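PDB 2AZ4: metallo-beta-lactamase domain-containing protein from Enterococcus faecalis, which is of uncharacterised function but binds two zinc ions in a metallo-beta-lactamase fold and may bind RNA and act as an exonuclease. Local coordinates for residues A[219-224]-A[404-409]. Numbering follows the deposited sequence.
Sequences SISFPE and HTLKPE. With ZN (zinc ion), chain D.
Ile220 reaches across to 404-409 with its long branch: with CG1 flanked by N and C (chi1 50°) and the chain anti beyond it (chi2 164°), CD1 comes to 3.6 Å from the carbonyl O of Lys407 and near the hydroxyl of Thr405. A branched aliphatic residue suits this place, because the same side chain also packs on Pro385 and Leu388 of helix 385-395. The carbonyl O of Ile220 lies 3.4 Å from CD of Lys407.

Ser221 makes the polar link. Its OG accepts the backbone N-H of Leu406 at 2.8 Å, almost straight at 174°, and is also hydrogen-bonded to the carbonyl O of Gly217. A small hydroxyl can serve both partners in this buried spot. Thr405 is tied to the same Gly217 O through OG1, which in addition accepts from the backbone N of Lys407 at 3.2 Å, forming an ST turn that bends the chain just after the metal ligand. Leu406 lays its CB and CG against CB of Ser221, about 3.8 Å away.

Phe222 points its CB away, yet its broad ring still brings CE2 to 4.0 Å from CD1 of Leu406, meeting it at a slant, and also touches Ile18; CB of Ser221 sits over one ring face near the rim. The compact Pro223 ring offers CG and CD to Lys407, which, extended beyond CG, lays its methylenes along the carbonyl oxygens of Ile220 and Ser221 and crosses the proline at about a right angle, NZ 3.5 Å from Pro223 CG.

Here the loops following the adjacent parallel strands 212-216 and 399-403 are joined at the residues that immediately follow His404, whose NE2 binds zinc together with Asp96, His97, Asp189 and two waters, within the dinuclear metal site of the metallo-beta-lactamase fold.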
ATOM      1  N   SER A 219      -3.188 -12.465  -4.706  1.00 26.03           N
ATOM      2  CA  SER A 219      -2.413 -13.239  -5.676  1.00 27.11           C
ATOM      3  C   SER A 219      -3.236 -14.330  -6.388  1.00 28.60           C
ATOM      4  O   SER A 219      -2.973 -14.641  -7.547  1.00 29.30           O
ATOM      5  CB  SER A 219      -1.172 -13.849  -5.053  1.00 26.59           C
ATOM      6  OG  SER A 219      -1.517 -14.876  -4.138  1.00 26.51           O
ATOM      7  N   ILE A 220      -4.215 -14.909  -5.695  1.00 29.29           N
ATOM      8  CA  ILE A 220      -5.096 -15.915  -6.315  1.00 30.04           C
ATOM      9  C   ILE A 220      -6.171 -15.312  -7.249  1.00 30.59           C
ATOM     10  O   ILE A 220      -6.920 -16.048  -7.894  1.00 30.81           O
ATOM     11  CB  ILE A 220      -5.793 -16.793  -5.262  1.00 29.79           C
ATOM     12  CG1 ILE A 220      -6.450 -15.909  -4.199  1.00 29.77           C
ATOM     13  CG2 ILE A 220      -4.825 -17.797  -4.669  1.00 30.23           C
ATOM     14  CD1 ILE A 220      -7.461 -16.610  -3.349  1.00 30.44           C
ATOM     15  N   SER A 221      -6.257 -13.986  -7.317  1.00 31.21           N
ATOM     16  CA  SER A 221      -7.266 -13.326  -8.143  1.00 31.49           C
ATOM     17  C   SER A 221      -6.930 -13.337  -9.627  1.00 33.18           C
ATOM     18  O   SER A 221      -7.799 -13.093 -10.456  1.00 32.96           O
ATOM     19  CB  SER A 221      -7.447 -11.875  -7.698  1.00 30.90           C
ATOM     20  OG  SER A 221      -7.982 -11.814  -6.405  1.00 28.06           O
ATOM     21  N   PHE A 222      -5.660 -13.577  -9.943  1.00 35.09           N
ATOM     22  CA  PHE A 222      -5.138 -13.452 -11.291  1.00 37.63           C
ATOM     23  C   PHE A 222      -4.417 -14.743 -11.642  1.00 39.94           C
ATOM     24  O   PHE A 222      -3.468 -15.131 -10.944  1.00 40.11           O
ATOM     25  CB  PHE A 222      -4.174 -12.261 -11.374  1.00 38.08           C
ATOM     26  CG  PHE A 222      -4.766 -10.969 -10.882  1.00 37.20           C
ATOM     27  CD1 PHE A 222      -4.525 -10.527  -9.582  1.00 37.39           C
ATOM     28  CD2 PHE A 222      -5.588 -10.214 -11.703  1.00 37.59           C
ATOM     29  CE1 PHE A 222      -5.092  -9.334  -9.112  1.00 37.41           C
ATOM     30  CE2 PHE A 222      -6.166  -9.021 -11.240  1.00 37.76           C
ATOM     31  CZ  PHE A 222      -5.911  -8.583  -9.949  1.00 37.56           C
ATOM     32  N   PRO A 223      -4.893 -15.451 -12.686  1.00 41.83           N
ATOM     33  CA  PRO A 223      -4.233 -16.691 -13.120  1.00 43.49           C
ATOM     34  C   PRO A 223      -2.784 -16.448 -13.541  1.00 45.38           C
ATOM     35  O   PRO A 223      -2.465 -15.380 -14.074  1.00 44.99           O
ATOM     36  CB  PRO A 223      -5.061 -17.126 -14.339  1.00 43.53           C
ATOM     37  CG  PRO A 223      -6.398 -16.462 -14.144  1.00 43.13           C
ATOM     38  CD  PRO A 223      -6.087 -15.146 -13.492  1.00 41.84           C
ATOM     39  N   GLU A 224      -1.915 -17.428 -13.305  1.00 47.87           N
ATOM     40  CA  GLU A 224      -0.539 -17.333 -13.784  1.00 50.76           C
ATOM     41  C   GLU A 224      -0.538 -17.129 -15.302  1.00 51.82           C
ATOM     42  O   GLU A 224      -1.198 -17.875 -16.040  1.00 52.21           O
ATOM     43  CB  GLU A 224       0.271 -18.577 -13.408  1.00 50.70           C
ATOM     44  CG  GLU A 224       1.746 -18.494 -13.812  1.00 52.23           C
ATOM     45  CD  GLU A 224       2.562 -19.694 -13.344  1.00 52.90           C
ATOM     46  OE1 GLU A 224       3.222 -20.336 -14.195  1.00 55.67           O
ATOM     47  OE2 GLU A 224       2.545 -19.996 -12.125  1.00 55.76           O
ATOM     48  N   HIS A 404     -10.595  -8.667  -0.263  1.00 22.55           N
ATOM     49  CA  HIS A 404      -9.547  -8.110  -1.112  1.00 22.97           C
ATOM     50  C   HIS A 404      -9.121  -9.183  -2.133  1.00 23.11           C
ATOM     51  O   HIS A 404      -7.943  -9.551  -2.229  1.00 22.59           O
ATOM     52  CB  HIS A 404      -8.371  -7.649  -0.224  1.00 22.56           C
ATOM     53  CG  HIS A 404      -7.634  -6.453  -0.734  1.00 22.96           C
ATOM     54  ND1 HIS A 404      -8.274  -5.308  -1.161  1.00 22.95           N
ATOM     55  CD2 HIS A 404      -6.308  -6.206  -0.835  1.00 22.45           C
ATOM     56  CE1 HIS A 404      -7.368  -4.414  -1.523  1.00 23.56           C
ATOM     57  NE2 HIS A 404      -6.167  -4.938  -1.334  1.00 21.87           N
ATOM     58  N   THR A 405     -10.110  -9.682  -2.880  1.00 23.53           N
ATOM     59  CA  THR A 405      -9.939 -10.830  -3.759  1.00 24.24           C
ATOM     60  C   THR A 405     -11.052 -10.890  -4.832  1.00 24.44           C
ATOM     61  O   THR A 405     -12.194 -10.514  -4.580  1.00 25.05           O
ATOM     62  CB  THR A 405      -9.843 -12.168  -2.925  1.00 23.91           C
ATOM     63  OG1 THR A 405      -9.615 -13.272  -3.799  1.00 25.07           O
ATOM     64  CG2 THR A 405     -11.116 -12.415  -2.069  1.00 24.19           C
ATOM     65  N   LEU A 406     -10.688 -11.309  -6.037  1.00 25.58           N
ATOM     66  CA  LEU A 406     -11.662 -11.572  -7.112  1.00 26.03           C
ATOM     67  C   LEU A 406     -12.102 -13.052  -7.159  1.00 26.68           C
ATOM     68  O   LEU A 406     -13.003 -13.407  -7.930  1.00 26.98           O
ATOM     69  CB  LEU A 406     -11.105 -11.149  -8.479  1.00 26.02           C
ATOM     70  CG  LEU A 406     -10.474  -9.765  -8.649  1.00 25.47           C
ATOM     71  CD1 LEU A 406     -10.005  -9.538 -10.088  1.00 25.74           C
ATOM     72  CD2 LEU A 406     -11.438  -8.694  -8.234  1.00 26.28           C
ATOM     73  N   LYS A 407     -11.464 -13.898  -6.344  1.00 26.95           N
ATOM     74  CA  LYS A 407     -11.761 -15.351  -6.293  1.00 27.50           C
ATOM     75  C   LYS A 407     -11.749 -15.875  -4.858  1.00 27.23           C
ATOM     76  O   LYS A 407     -10.900 -16.694  -4.486  1.00 27.54           O
ATOM     77  CB  LYS A 407     -10.782 -16.135  -7.181  1.00 27.15           C
ATOM     78  CG  LYS A 407     -10.779 -15.630  -8.618  1.00 27.68           C
ATOM     79  CD  LYS A 407      -9.834 -16.364  -9.532  1.00 29.03           C
ATOM     80  CE  LYS A 407     -10.112 -15.900 -10.948  1.00 32.47           C
ATOM     81  NZ  LYS A 407      -9.017 -16.238 -11.875  1.00 37.16           N
ATOM     82  N   PRO A 408     -12.693 -15.403  -4.031  1.00 27.52           N
ATOM     83  CA  PRO A 408     -12.677 -15.792  -2.631  1.00 28.27           C
ATOM     84  C   PRO A 408     -12.897 -17.301  -2.396  1.00 29.34           C
ATOM     85  O   PRO A 408     -12.479 -17.818  -1.362  1.00 29.07           O
ATOM     86  CB  PRO A 408     -13.821 -14.964  -2.028  1.00 27.94           C
ATOM     87  CG  PRO A 408     -14.687 -14.645  -3.156  1.00 27.24           C
ATOM     88  CD  PRO A 408     -13.812 -14.502  -4.332  1.00 27.64           C
ATOM     89  N   GLU A 409     -13.521 -18.001  -3.349  1.00 30.78           N
ATOM     90  CA  GLU A 409     -13.763 -19.455  -3.207  1.00 31.59           C
ATOM     91  C   GLU A 409     -12.480 -20.266  -3.279  1.00 31.59           C
ATOM     92  O   GLU A 409     -12.448 -21.413  -2.827  1.00 32.04           O
ATOM     93  CB  GLU A 409     -14.776 -19.968  -4.244  1.00 32.12           C
ATOM     94  CG  GLU A 409     -16.185 -19.481  -3.953  1.00 35.16           C
ATOM     95  CD  GLU A 409     -17.289 -20.395  -4.476  1.00 40.38           C
ATOM     96  OE1 GLU A 409     -17.698 -20.211  -5.647  1.00 42.93           O
ATOM     97  OE2 GLU A 409     -17.784 -21.259  -3.706  1.00 42.08           O
TER
HETATM   98 ZN    ZN D 602      -4.304  -3.610  -1.215  1.00 27.73          ZN
HETATM   99  O   HOH W   1      -2.661  -2.045  -1.771  1.00 18.61           O
HETATM  100  O   HOH W   2      -3.390  -4.537  -3.160  1.00 22.69           O